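Local atomic coordinates of tRNA nucleotidyl transferase-related protein (Thermotoga maritima, PDB entry 3H38), a protein that probably builds the CCA sequence at the 3' end of tRNA as a class II CCA-adding enzyme, this chain being the C-terminal half with the nucleotidyltransferase head domain. Residues Y38-F43 against Y127-T132; V80-D83 against A88-F91; A181-Q186 against L221-E226; H245-T250 against D301-R306; C349-Y354 against G361-Y366. All coordinates share one frame; numbering follows the deposited sequence.

Interaction 1. Residues Y38-F43 against Y127-T132; sequences YVVGGF and YRRDFT
In the nucleotide-binding cleft of the head domain, Val40 and Gly41, where strand 37-40 gives way to helix 42-49, meet Arg129 from the loop that follows helix 122-127. Val40 carries most of its side of the contact: its CG2 methyl lies 3.8 Å from Arg129 NH1, and its CB sits above one face of the guanidinium, toward the rim, giving the flat cation an apolar surface. The two side chains cross at about a right angle. Arg129 gets there with CG beside the backbone N (chi1 -65°) and its chain extended from CG to NE. The charge itself is met by a salt bridge from NH1 to Asp125. Gly41, at the N-cap of helix 42-49, has a positive phi of 79°, which suits glycine, and its CA passes 4.5 Å from Arg129 NH2. Next along the loop, Asp130 OD2 accepts the backbone N of Phe131 at 2.7 Å, while OD1 forms a salt bridge with Arg180. Arg129 binds ATP and Asp130 both ATP and CTP, although no nucleotide is bound here. The glycine pair opening helix 42-49, followed by the magnesium-binding Asp55 and Asp57, fits the motif of the polymerase beta-like nucleotidyltransferases.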
# COMPACT_ATOMS: atom_id res chain seq x y z
N TYR A 38 17.07 20.49 12.56
CA TYR A 38 16.43 19.37 13.25
C TYR A 38 16.21 18.12 12.37
O TYR A 38 15.90 18.21 11.17
CB TYR A 38 15.04 19.76 13.75
CG TYR A 38 14.92 21.11 14.39
CD1 TYR A 38 14.79 22.25 13.62
CD2 TYR A 38 14.88 21.24 15.78
CE1 TYR A 38 14.65 23.49 14.22
CE2 TYR A 38 14.76 22.48 16.37
CZ TYR A 38 14.64 23.60 15.59
OH TYR A 38 14.49 24.83 16.19
N VAL A 39 16.31 16.96 12.99
CA VAL A 39 15.80 15.75 12.38
C VAL A 39 14.40 15.53 12.98
O VAL A 39 14.17 15.82 14.16
CB VAL A 39 16.75 14.55 12.60
CG1 VAL A 39 16.74 14.11 14.05
CG2 VAL A 39 16.39 13.40 11.66
N VAL A 40 13.45 15.09 12.15
CA VAL A 40 12.04 15.06 12.58
C VAL A 40 11.32 13.76 12.23
O VAL A 40 11.81 12.97 11.42
CB VAL A 40 11.26 16.21 11.93
CG1 VAL A 40 11.85 17.54 12.32
CG2 VAL A 40 11.26 16.05 10.42
N GLY A 41 10.16 13.55 12.85
CA GLY A 41 9.22 12.56 12.37
C GLY A 41 9.47 11.11 12.70
O GLY A 41 9.75 10.78 13.86
N GLY A 42 9.35 10.25 11.69
CA GLY A 42 9.41 8.80 11.87
C GLY A 42 10.75 8.38 12.40
O GLY A 42 10.86 7.56 13.32
N PHE A 43 11.80 8.97 11.86
CA PHE A 43 13.12 8.70 12.37
C PHE A 43 13.23 8.87 13.89
O PHE A 43 13.94 8.13 14.57
CB PHE A 43 14.18 9.57 11.71
CG PHE A 43 15.52 9.44 12.36
CD1 PHE A 43 16.42 8.48 11.92
CD2 PHE A 43 15.85 10.23 13.46
CE1 PHE A 43 17.67 8.33 12.54
CE2 PHE A 43 17.08 10.08 14.10
CZ PHE A 43 18.00 9.13 13.64
N TYR A 127 3.28 20.97 14.79
CA TYR A 127 1.89 21.07 15.17
C TYR A 127 0.95 20.69 14.05
O TYR A 127 -0.22 20.44 14.31
CB TYR A 127 1.56 22.50 15.61
CG TYR A 127 0.69 22.53 16.83
CD1 TYR A 127 -0.36 21.62 17.00
CD2 TYR A 127 0.90 23.48 17.81
CE1 TYR A 127 -1.16 21.67 18.14
CE2 TYR A 127 0.12 23.54 18.95
CZ TYR A 127 -0.90 22.63 19.12
OH TYR A 127 -1.66 22.73 20.25
N ARG A 128 1.44 20.68 12.81
CA ARG A 128 0.61 20.42 11.64
C ARG A 128 0.66 18.95 11.23
O ARG A 128 -0.01 18.55 10.29
CB ARG A 128 1.12 21.20 10.45
CG ARG A 128 2.30 20.47 9.80
CD ARG A 128 2.94 21.29 8.69
NE ARG A 128 4.33 20.91 8.45
CZ ARG A 128 4.72 19.89 7.69
NH1 ARG A 128 6.01 19.65 7.51
NH2 ARG A 128 3.82 19.13 7.09
N ARG A 129 1.49 18.15 11.92
CA ARG A 129 1.64 16.74 11.58
C ARG A 129 0.57 15.87 12.25
O ARG A 129 -0.16 16.33 13.14
CB ARG A 129 3.04 16.27 11.94
CG ARG A 129 4.11 16.96 11.12
CD ARG A 129 5.47 16.85 11.76
NE ARG A 129 6.44 17.58 10.97
CZ ARG A 129 7.26 17.02 10.08
NH1 ARG A 129 8.09 17.78 9.37
NH2 ARG A 129 7.23 15.69 9.91
N ASP A 130 0.46 14.62 11.83
CA ASP A 130 -0.75 13.85 12.13
C ASP A 130 -0.96 13.44 13.60
O ASP A 130 -1.99 13.77 14.20
CB ASP A 130 -0.94 12.67 11.15
CG ASP A 130 0.25 11.69 11.10
OD1 ASP A 130 0.21 10.77 10.22
OD2 ASP A 130 1.21 11.82 11.91
N PHE A 131 0.02 12.74 14.17
CA PHE A 131 -0.10 12.17 15.52
C PHE A 131 1.10 12.50 16.40
O PHE A 131 2.21 12.74 15.89
CB PHE A 131 -0.29 10.65 15.42
CG PHE A 131 -1.36 10.26 14.45
CD1 PHE A 131 -2.67 10.62 14.68
CD2 PHE A 131 -1.04 9.61 13.27
CE1 PHE A 131 -3.66 10.32 13.78
CE2 PHE A 131 -2.07 9.30 12.33
CZ PHE A 131 -3.36 9.64 12.59
N THR A 132 0.87 12.51 17.72
CA THR A 132 1.92 12.94 18.67
C THR A 132 3.20 12.14 18.52
O THR A 132 4.29 12.67 18.67
CB THR A 132 1.48 12.83 20.13
OG1 THR A 132 1.31 11.45 20.46
CG2 THR A 132 0.18 13.57 20.34

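Interaction 2. Residues V80-D83 against A88-F91; sequences VKHD and ASLF
Val80 and Ser89 form an antiparallel hydrogen-bonded pair, with Val80 N 3.1 Å from Ser89 O and Ser89 N 3.0 Å from Val80 O. On the sheet face carrying this pair's side chains, Val80 CG2 comes within 3.4 Å of Phe91 CE2, and Val80 CB lies at the edge of that ring, a beta-branched residue beside an aromatic one. Just past the strand end, His82, with CG beside the backbone N (chi1 -79°) to carry its ring toward Ser89, donates from NE2 to Ser89 OG over 2.8 Å, the hydroxyl lying almost in the imidazole plane (N-H angle 155°). The serine hydroxyl is also hydrogen-bonded to Asp99, a magnesium ligand in another structure of this protein (none is bound here), which places His82 one step behind Ser89. An alanine here, with no N-H to offer, would probably leave the Ser89 hydroxyl held from the Asp99 side alone and freer to turn. Strand 77-80 lies at one edge of the sheet, beside strand 87-92, whose Ala88 and Leu90 pack against helix 64-72.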
# COMPACT_ATOMS: atom_id res chain seq x y z
N VAL A 80 19.29 17.94 -5.90
CA VAL A 80 18.02 18.04 -6.60
C VAL A 80 17.11 19.05 -5.89
O VAL A 80 16.83 18.90 -4.70
CB VAL A 80 17.33 16.64 -6.67
CG1 VAL A 80 15.92 16.72 -7.29
CG2 VAL A 80 18.19 15.66 -7.43
N LYS A 81 16.61 20.06 -6.58
CA LYS A 81 15.57 20.88 -5.97
C LYS A 81 14.31 20.09 -6.06
O LYS A 81 14.35 18.93 -6.38
CB LYS A 81 15.37 22.23 -6.62
CG LYS A 81 16.56 22.75 -7.32
CD LYS A 81 17.35 23.69 -6.47
CE LYS A 81 18.80 23.58 -6.80
NZ LYS A 81 19.50 24.81 -6.47
N HIS A 82 13.18 20.69 -5.79
CA HIS A 82 11.97 19.92 -5.84
C HIS A 82 10.85 20.83 -6.06
O HIS A 82 10.99 22.03 -6.08
CB HIS A 82 11.68 19.20 -4.51
CG HIS A 82 12.47 17.96 -4.29
ND1 HIS A 82 12.67 17.01 -5.27
CD2 HIS A 82 13.08 17.48 -3.18
CE1 HIS A 82 13.39 16.02 -4.78
NE2 HIS A 82 13.65 16.28 -3.52
N ASP A 83 9.70 20.23 -6.26
CA ASP A 83 8.50 20.96 -6.30
C ASP A 83 7.84 20.62 -4.98
O ASP A 83 7.16 19.62 -4.86
CB ASP A 83 7.64 20.46 -7.44
CG ASP A 83 8.07 20.99 -8.79
OD1 ASP A 83 8.04 22.21 -9.01
OD2 ASP A 83 8.41 20.18 -9.65
N ALA A 88 14.45 20.13 -0.83
CA ALA A 88 15.63 19.77 -1.58
C ALA A 88 16.05 18.42 -1.09
O ALA A 88 15.65 17.99 -0.00
CB ALA A 88 16.73 20.79 -1.36
N SER A 89 16.86 17.73 -1.89
CA SER A 89 17.48 16.48 -1.48
C SER A 89 18.93 16.44 -1.95
O SER A 89 19.20 16.67 -3.12
CB SER A 89 16.68 15.30 -2.02
OG SER A 89 15.36 15.34 -1.52
N LEU A 90 19.84 16.13 -1.06
CA LEU A 90 21.21 15.99 -1.46
C LEU A 90 21.52 14.53 -1.49
O LEU A 90 21.42 13.83 -0.49
CB LEU A 90 22.15 16.74 -0.54
CG LEU A 90 23.61 16.99 -0.92
CD1 LEU A 90 23.80 17.33 -2.33
CD2 LEU A 90 24.17 18.05 -0.11
N PHE A 91 21.89 14.06 -2.66
CA PHE A 91 22.27 12.67 -2.86
C PHE A 91 23.77 12.53 -2.79
O PHE A 91 24.48 12.92 -3.71
CB PHE A 91 21.78 12.19 -4.22
CG PHE A 91 20.30 12.19 -4.37
CD1 PHE A 91 19.56 11.07 -4.05
CD2 PHE A 91 19.63 13.32 -4.83
CE1 PHE A 91 18.17 11.07 -4.18
CE2 PHE A 91 18.26 13.33 -4.96
CZ PHE A 91 17.52 12.20 -4.63

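Interaction 3. Residues A181-Q186 against L221-E226; sequences AIRFEQ and LEKILE
The Arg183 guanidinium lies flat against the aliphatic chain of Lys223, whose CG sits 3.9 Å above the plane, over the centre of the group. Lys223 CD continues along the same face to within 3.7 Å of Arg183 NH1, and Ile224 N approaches obliquely. Arg183 reaches this place with CG anti to the backbone N (chi1 163°) and a bend at chi3 (63°). Its NE is buried here without a partner in the model. The charged ends have partners of their own: Arg183 NH1 forms a salt bridge with Glu220, and Lys223 NZ is hydrogen-bonded to Gln219, though NH1 and NZ are only 4.2 Å apart. Such gathered positive charge is consistent with a site for an anionic nucleotide; Arg183 binds ATP and CTP in other structures of this protein, none being bound here. Nearer the backbone, Arg183 CB touches Ile224 CG1 at 3.8 Å, an apolar contact that goes with the close helix approach. Helix 177-187 thus lies against helix 214-225, with helix 230-239 beside Ile182 and Gln186.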
# COMPACT_ATOMS: atom_id res chain seq x y z
N ALA A 181 -4.41 6.68 10.92
CA ALA A 181 -4.48 6.29 12.33
C ALA A 181 -4.59 4.77 12.46
O ALA A 181 -3.84 4.14 13.20
CB ALA A 181 -5.64 6.97 13.05
N ILE A 182 -5.51 4.18 11.72
CA ILE A 182 -5.62 2.74 11.74
C ILE A 182 -4.29 2.12 11.33
O ILE A 182 -3.79 1.20 12.01
CB ILE A 182 -6.77 2.26 10.83
CG1 ILE A 182 -8.12 2.65 11.44
CG2 ILE A 182 -6.69 0.77 10.56
CD1 ILE A 182 -9.11 3.10 10.41
N ARG A 183 -3.69 2.62 10.27
CA ARG A 183 -2.46 2.09 9.81
C ARG A 183 -1.34 2.05 10.81
O ARG A 183 -0.69 1.07 10.91
CB ARG A 183 -1.98 2.75 8.54
CG ARG A 183 -0.56 2.51 8.27
CD ARG A 183 -0.21 2.65 6.86
NE ARG A 183 -0.44 4.00 6.43
CZ ARG A 183 0.48 4.93 6.35
NH1 ARG A 183 0.18 6.15 5.98
NH2 ARG A 183 1.71 4.64 6.65
N PHE A 184 -1.11 3.13 11.53
CA PHE A 184 -0.06 3.14 12.55
C PHE A 184 -0.54 2.40 13.80
O PHE A 184 0.25 1.90 14.58
CB PHE A 184 0.37 4.57 12.92
CG PHE A 184 1.08 5.32 11.80
CD1 PHE A 184 0.54 6.49 11.27
CD2 PHE A 184 2.30 4.90 11.31
CE1 PHE A 184 1.20 7.19 10.27
CE2 PHE A 184 2.96 5.61 10.31
CZ PHE A 184 2.40 6.76 9.79
N GLU A 185 -1.85 2.34 13.99
CA GLU A 185 -2.41 1.51 15.06
C GLU A 185 -2.03 0.04 14.88
O GLU A 185 -1.59 -0.60 15.83
CB GLU A 185 -3.93 1.63 15.12
CG GLU A 185 -4.48 1.70 16.53
CD GLU A 185 -5.96 1.40 16.59
OE1 GLU A 185 -6.54 0.98 15.55
OE2 GLU A 185 -6.55 1.56 17.68
N GLN A 186 -2.19 -0.50 13.68
CA GLN A 186 -1.80 -1.89 13.48
C GLN A 186 -0.29 -2.04 13.30
O GLN A 186 0.27 -3.09 13.60
CB GLN A 186 -2.55 -2.59 12.31
CG GLN A 186 -4.05 -2.30 12.18
CD GLN A 186 -4.81 -2.48 13.48
OE1 GLN A 186 -4.55 -3.41 14.23
NE2 GLN A 186 -5.76 -1.58 13.75
N LEU A 221 -4.82 4.27 1.14
CA LEU A 221 -5.28 2.90 1.05
C LEU A 221 -4.19 1.97 0.59
O LEU A 221 -3.98 0.93 1.20
CB LEU A 221 -6.49 2.80 0.12
CG LEU A 221 -7.83 2.34 0.72
CD1 LEU A 221 -7.83 2.33 2.24
CD2 LEU A 221 -8.99 3.18 0.18
N GLU A 222 -3.48 2.31 -0.49
CA GLU A 222 -2.41 1.43 -0.94
C GLU A 222 -1.41 1.26 0.19
O GLU A 222 -0.87 0.18 0.43
CB GLU A 222 -1.75 1.97 -2.22
CG GLU A 222 -2.61 1.79 -3.47
CD GLU A 222 -2.53 2.96 -4.44
OE1 GLU A 222 -2.17 4.09 -4.02
OE2 GLU A 222 -2.84 2.74 -5.64
N LYS A 223 -1.17 2.33 0.90
CA LYS A 223 -0.22 2.33 1.98
C LYS A 223 -0.61 1.41 3.10
O LYS A 223 0.19 0.64 3.55
CB LYS A 223 -0.09 3.74 2.52
CG LYS A 223 1.26 4.32 2.52
CD LYS A 223 1.05 5.77 2.36
CE LYS A 223 2.29 6.57 2.47
NZ LYS A 223 1.91 8.00 2.59
N ILE A 224 -1.85 1.46 3.52
CA ILE A 224 -2.39 0.40 4.38
C ILE A 224 -2.12 -1.01 3.82
O ILE A 224 -1.68 -1.90 4.55
CB ILE A 224 -3.90 0.53 4.59
CG1 ILE A 224 -4.18 1.46 5.78
CG2 ILE A 224 -4.50 -0.84 4.87
CD1 ILE A 224 -5.61 1.91 5.83
N LEU A 225 -2.35 -1.20 2.52
CA LEU A 225 -2.21 -2.53 1.94
C LEU A 225 -0.79 -3.04 2.02
O LEU A 225 -0.56 -4.24 2.13
CB LEU A 225 -2.74 -2.56 0.50
CG LEU A 225 -4.22 -2.17 0.53
CD1 LEU A 225 -4.96 -2.37 -0.79
CD2 LEU A 225 -4.90 -2.92 1.67
N GLU A 226 0.16 -2.14 1.99
CA GLU A 226 1.53 -2.53 2.06
C GLU A 226 2.03 -2.65 3.47
O GLU A 226 3.17 -2.93 3.68
CB GLU A 226 2.43 -1.57 1.26
CG GLU A 226 2.24 -1.53 -0.23
CD GLU A 226 1.72 -2.82 -0.81
OE1 GLU A 226 0.66 -2.80 -1.44
OE2 GLU A 226 2.40 -3.84 -0.68

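Interaction 4. Residues H245-T250 against D301-R306; sequences HLFPKT and DRYSLR
Tyr303, Leu246 and Phe247 join two helix C-termini in the all-helical part of the chain, where helix 242-246 runs into a type I beta turn from Phe247 to Thr250 and helix 293-302 ends just before Tyr303. Tyr303 buries the most surface. With CG beside the backbone N (chi1 -50°), its ring points at the end of helix 242-246, and its hydroxyl donates to Leu246 O at 2.9 Å, coming in at 120° to the C=O bond and somewhat out of the carbonyl plane. A carbonyl in the last turn of a helix lacks the usual amide four residues on, and a tyrosine is long enough to supply a donor from the neighbouring segment. The same OH lies 4.0 Å from Leu246 CB, so the leucine gives apolar cover beside it and reaches on to Leu221 of helix 214-225. Phe247 meets the flank of the tyrosine: its CE2 is 3.8 Å from Tyr303 CE1, with planes at 48°, an oblique pair. Arg302 CG lies 3.9 Å above the centre of the Tyr303 ring. Finally, one water donates to His245 O at 2.8 Å and accepts from Arg302 NH1 at 2.8 Å, with only a weak bond to Tyr303 OH.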
# COMPACT_ATOMS: atom_id res chain seq x y z
N HIS A 245 -18.26 4.30 3.77
CA HIS A 245 -18.06 5.69 3.36
C HIS A 245 -17.00 5.81 2.29
O HIS A 245 -16.91 6.83 1.61
CB HIS A 245 -17.66 6.57 4.53
CG HIS A 245 -18.77 6.84 5.49
ND1 HIS A 245 -19.76 7.75 5.22
CD2 HIS A 245 -19.03 6.33 6.72
CE1 HIS A 245 -20.60 7.80 6.25
NE2 HIS A 245 -20.18 6.94 7.17
N LEU A 246 -16.16 4.80 2.14
CA LEU A 246 -15.25 4.80 1.01
C LEU A 246 -15.96 4.25 -0.25
O LEU A 246 -15.80 4.77 -1.36
CB LEU A 246 -13.96 4.02 1.31
CG LEU A 246 -13.12 4.51 2.49
CD1 LEU A 246 -11.81 3.74 2.59
CD2 LEU A 246 -12.84 6.02 2.36
N PHE A 247 -16.75 3.20 -0.05
CA PHE A 247 -17.45 2.49 -1.13
C PHE A 247 -18.87 2.24 -0.69
O PHE A 247 -19.14 1.35 0.10
CB PHE A 247 -16.77 1.16 -1.46
CG PHE A 247 -15.29 1.25 -1.50
CD1 PHE A 247 -14.54 0.95 -0.38
CD2 PHE A 247 -14.64 1.71 -2.64
CE1 PHE A 247 -13.15 1.07 -0.41
CE2 PHE A 247 -13.27 1.84 -2.67
CZ PHE A 247 -12.52 1.51 -1.55
N PRO A 248 -19.80 3.04 -1.23
CA PRO A 248 -21.16 3.23 -0.74
C PRO A 248 -22.06 2.04 -1.04
O PRO A 248 -23.17 1.95 -0.51
CB PRO A 248 -21.64 4.46 -1.53
CG PRO A 248 -20.40 4.98 -2.28
CD PRO A 248 -19.55 3.79 -2.48
N LYS A 249 -21.60 1.14 -1.89
CA LYS A 249 -22.34 -0.08 -2.18
C LYS A 249 -21.70 -1.34 -1.61
O LYS A 249 -22.19 -2.44 -1.85
CB LYS A 249 -22.54 -0.25 -3.68
CG LYS A 249 -23.94 0.06 -4.13
CD LYS A 249 -24.24 1.52 -4.05
CE LYS A 249 -25.73 1.76 -4.21
NZ LYS A 249 -26.02 3.19 -4.48
N THR A 250 -20.59 -1.19 -0.89
CA THR A 250 -19.98 -2.36 -0.26
C THR A 250 -20.31 -2.45 1.24
O THR A 250 -20.14 -1.49 2.02
CB THR A 250 -18.42 -2.51 -0.46
OG1 THR A 250 -17.74 -2.16 0.74
CG2 THR A 250 -17.87 -1.71 -1.62
N ASP A 301 -14.65 6.36 -11.20
CA ASP A 301 -14.16 7.71 -11.47
C ASP A 301 -13.57 8.37 -10.25
O ASP A 301 -12.65 9.17 -10.39
CB ASP A 301 -15.28 8.61 -12.03
CG ASP A 301 -15.65 8.29 -13.49
OD1 ASP A 301 -14.80 7.76 -14.25
OD2 ASP A 301 -16.80 8.60 -13.88
N ARG A 302 -14.10 8.08 -9.06
CA ARG A 302 -13.64 8.75 -7.85
C ARG A 302 -12.19 8.38 -7.51
O ARG A 302 -11.32 9.25 -7.36
CB ARG A 302 -14.58 8.47 -6.67
CG ARG A 302 -14.09 9.00 -5.33
CD ARG A 302 -15.24 9.34 -4.39
NE ARG A 302 -14.84 9.47 -2.98
CZ ARG A 302 -14.35 10.59 -2.44
NH1 ARG A 302 -14.05 10.63 -1.16
NH2 ARG A 302 -14.17 11.67 -3.19
N TYR A 303 -11.93 7.10 -7.44
CA TYR A 303 -10.61 6.53 -7.35
C TYR A 303 -10.34 6.27 -8.78
O TYR A 303 -11.26 6.18 -9.51
CB TYR A 303 -10.68 5.27 -6.54
CG TYR A 303 -11.40 5.54 -5.28
CD1 TYR A 303 -12.65 5.09 -5.09
CD2 TYR A 303 -10.84 6.31 -4.30
CE1 TYR A 303 -13.31 5.36 -3.97
CE2 TYR A 303 -11.50 6.59 -3.19
CZ TYR A 303 -12.72 6.10 -3.01
OH TYR A 303 -13.41 6.37 -1.89
N SER A 304 -9.14 6.29 -9.27
CA SER A 304 -9.04 6.18 -10.73
C SER A 304 -8.81 4.80 -11.30
O SER A 304 -7.73 4.51 -11.71
CB SER A 304 -8.03 7.16 -11.26
OG SER A 304 -8.48 8.47 -11.04
N LEU A 305 -9.86 3.98 -11.41
CA LEU A 305 -9.78 2.56 -11.73
C LEU A 305 -9.80 2.26 -13.22
O LEU A 305 -10.41 3.00 -14.00
CB LEU A 305 -10.91 1.84 -11.02
CG LEU A 305 -11.00 2.30 -9.56
CD1 LEU A 305 -12.11 1.57 -8.77
CD2 LEU A 305 -9.61 2.19 -8.84
N ARG A 306 -9.22 1.15 -13.63
CA ARG A 306 -9.27 0.74 -15.00
C ARG A 306 -10.69 0.50 -15.39
O ARG A 306 -11.47 0.11 -14.59
CB ARG A 306 -8.54 -0.56 -15.18
CG ARG A 306 -7.13 -0.51 -14.78
CD ARG A 306 -6.27 -1.49 -15.51
NE ARG A 306 -4.88 -1.05 -15.47
CZ ARG A 306 -3.89 -1.54 -16.21
NH1 ARG A 306 -4.11 -2.53 -17.07
NH2 ARG A 306 -2.67 -1.05 -16.08
O HOH W 1 -15.67 8.48 -0.29

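Interaction 5. Residues C349-Y354 against G361-Y366; sequences CHFLAY and GLFKSY
Phe351 and Leu352, near the C-terminal end of helix 345-352, face Phe363 and Lys364 of helix 357-371. The two helices run roughly antiparallel, joined by a short connection, as a helical hairpin. Phe351 CB touches Phe363 CZ at 3.6 Å, and the rings form an offset edge-to-face pair, the edge of Phe363 turned toward the face of Phe351 with centroids 6.0 Å apart and planes at 65°. The closest contact is thus at the root of the Phe351 side chain, the ring itself being carried on past it. Phe363 can reach across because its CG is anti to the backbone N (chi1 -179°), which sends the ring straight out from its helix. Leu352, one residue further on, sets its CD2 methyl at the edge of the Phe363 ring, 4.0 Å from Phe363 CD2. That methyl also lies 4.1 Å from Lys364 CG, the two chains crossing at about a right angle; the lysine offers its methylenes here, while its amine forms a salt bridge with Glu360 and the side chain meets Trp269 in a cation-pi contact. Were Phe363 replaced by an alanine, the gap would probably leave the face of Phe351 and the methyl of Leu352 without their common neighbour. Around the hairpin, helix 309-328 packs on Phe351, helix 254-274 on Leu352 and Lys364, and Val340 of helix 337-340 touches both phenylalanines.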
# COMPACT_ATOMS: atom_id res chain seq x y z
N CYS A 349 -6.39 -14.28 -7.40
CA CYS A 349 -6.58 -14.04 -5.97
C CYS A 349 -8.06 -14.04 -5.63
O CYS A 349 -8.50 -14.66 -4.66
CB CYS A 349 -6.01 -12.67 -5.61
SG CYS A 349 -4.28 -12.42 -6.05
N HIS A 350 -8.82 -13.32 -6.46
CA HIS A 350 -10.26 -13.18 -6.31
C HIS A 350 -10.91 -14.57 -6.33
O HIS A 350 -11.78 -14.86 -5.52
CB HIS A 350 -10.79 -12.28 -7.43
CG HIS A 350 -12.22 -11.88 -7.29
ND1 HIS A 350 -12.96 -12.11 -6.15
CD2 HIS A 350 -13.04 -11.20 -8.14
CE1 HIS A 350 -14.18 -11.63 -6.31
NE2 HIS A 350 -14.26 -11.08 -7.51
N PHE A 351 -10.48 -15.44 -7.23
CA PHE A 351 -10.95 -16.82 -7.17
C PHE A 351 -10.52 -17.47 -5.85
O PHE A 351 -11.32 -18.14 -5.18
CB PHE A 351 -10.47 -17.64 -8.36
CG PHE A 351 -11.36 -17.52 -9.57
CD1 PHE A 351 -10.86 -17.10 -10.79
CD2 PHE A 351 -12.72 -17.83 -9.48
CE1 PHE A 351 -11.69 -17.00 -11.91
CE2 PHE A 351 -13.55 -17.73 -10.59
CZ PHE A 351 -13.04 -17.31 -11.81
N LEU A 352 -9.28 -17.24 -5.45
CA LEU A 352 -8.82 -17.83 -4.20
C LEU A 352 -9.54 -17.27 -2.97
O LEU A 352 -9.57 -17.91 -1.91
CB LEU A 352 -7.31 -17.71 -4.06
CG LEU A 352 -6.51 -18.63 -4.99
CD1 LEU A 352 -5.13 -18.05 -5.25
CD2 LEU A 352 -6.42 -20.03 -4.42
N ALA A 353 -10.14 -16.08 -3.10
CA ALA A 353 -10.84 -15.51 -1.95
C ALA A 353 -12.06 -16.35 -1.54
O ALA A 353 -12.55 -16.24 -0.42
CB ALA A 353 -11.25 -14.06 -2.20
N TYR A 354 -12.53 -17.20 -2.44
CA TYR A 354 -13.72 -18.00 -2.17
C TYR A 354 -13.39 -19.36 -1.58
O TYR A 354 -14.30 -20.11 -1.17
CB TYR A 354 -14.50 -18.22 -3.45
CG TYR A 354 -15.45 -17.12 -3.82
CD1 TYR A 354 -15.04 -16.04 -4.60
CD2 TYR A 354 -16.78 -17.17 -3.43
CE1 TYR A 354 -15.93 -15.03 -4.96
CE2 TYR A 354 -17.67 -16.17 -3.77
CZ TYR A 354 -17.25 -15.10 -4.54
OH TYR A 354 -18.15 -14.12 -4.89
N GLY A 361 -6.66 -26.25 -2.31
CA GLY A 361 -5.60 -27.17 -2.69
C GLY A 361 -5.69 -27.71 -4.11
O GLY A 361 -4.71 -27.72 -4.85
N LEU A 362 -6.86 -28.15 -4.53
CA LEU A 362 -7.02 -28.65 -5.88
C LEU A 362 -6.93 -27.58 -6.94
O LEU A 362 -6.05 -27.60 -7.77
CB LEU A 362 -8.43 -29.20 -6.00
CG LEU A 362 -8.85 -30.35 -6.90
CD1 LEU A 362 -10.24 -30.13 -7.38
CD2 LEU A 362 -7.93 -30.62 -8.02
N PHE A 363 -7.79 -26.59 -6.83
CA PHE A 363 -7.72 -25.40 -7.67
C PHE A 363 -6.30 -24.83 -7.78
O PHE A 363 -5.87 -24.45 -8.87
CB PHE A 363 -8.71 -24.36 -7.15
CG PHE A 363 -8.75 -23.08 -7.94
CD1 PHE A 363 -9.22 -23.08 -9.25
CD2 PHE A 363 -8.34 -21.88 -7.38
CE1 PHE A 363 -9.27 -21.89 -9.97
CE2 PHE A 363 -8.38 -20.70 -8.10
CZ PHE A 363 -8.85 -20.70 -9.39
N LYS A 364 -5.56 -24.78 -6.67
CA LYS A 364 -4.20 -24.26 -6.69
C LYS A 364 -3.32 -25.00 -7.71
O LYS A 364 -2.47 -24.39 -8.36
CB LYS A 364 -3.55 -24.37 -5.31
CG LYS A 364 -3.84 -23.22 -4.40
CD LYS A 364 -3.20 -23.41 -3.05
CE LYS A 364 -3.15 -22.10 -2.27
NZ LYS A 364 -2.30 -22.27 -1.06
N SER A 365 -3.39 -26.32 -7.73
CA SER A 365 -2.65 -27.07 -8.73
C SER A 365 -3.21 -27.02 -10.12
O SER A 365 -2.50 -26.83 -11.07
CB SER A 365 -2.32 -28.49 -8.31
OG SER A 365 -0.92 -28.57 -8.07
N TYR A 366 -4.51 -27.15 -10.23
CA TYR A 366 -5.10 -27.04 -11.55
C TYR A 366 -4.54 -25.79 -12.21
O TYR A 366 -4.26 -25.76 -13.41
CB TYR A 366 -6.62 -26.94 -11.44
CG TYR A 366 -7.32 -28.27 -11.38
CD1 TYR A 366 -8.69 -28.37 -11.62
CD2 TYR A 366 -6.61 -29.44 -11.12
CE1 TYR A 366 -9.34 -29.60 -11.57
CE2 TYR A 366 -7.25 -30.67 -11.07
CZ TYR A 366 -8.61 -30.75 -11.30
OH TYR A 366 -9.25 -31.98 -11.25

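Interactions 1 and 2 both reach one sheet of the head domain, with centres about 20 Å apart, and interaction 2 is nested in the loop that interaction 1 closes. Both border the active site, interaction 1 through Arg129 and Asp130, interaction 2 through Ser89 beside Asp99. Interaction 3 adds Arg183 to the nucleotide site from the helical side and touches interaction 1, Phe131 CZ lying 3.5 Å from Ala181 CB. Interaction 4 follows by contact, Leu221 CD2 being 3.8 Å from Leu246 CD1, and the side chain of Leu246 lies about 11 Å from those of Asp174 and Arg180. Interaction 5 is remote, its centre about 43 Å from that of interaction 1 on the opposite side of the chain's centre.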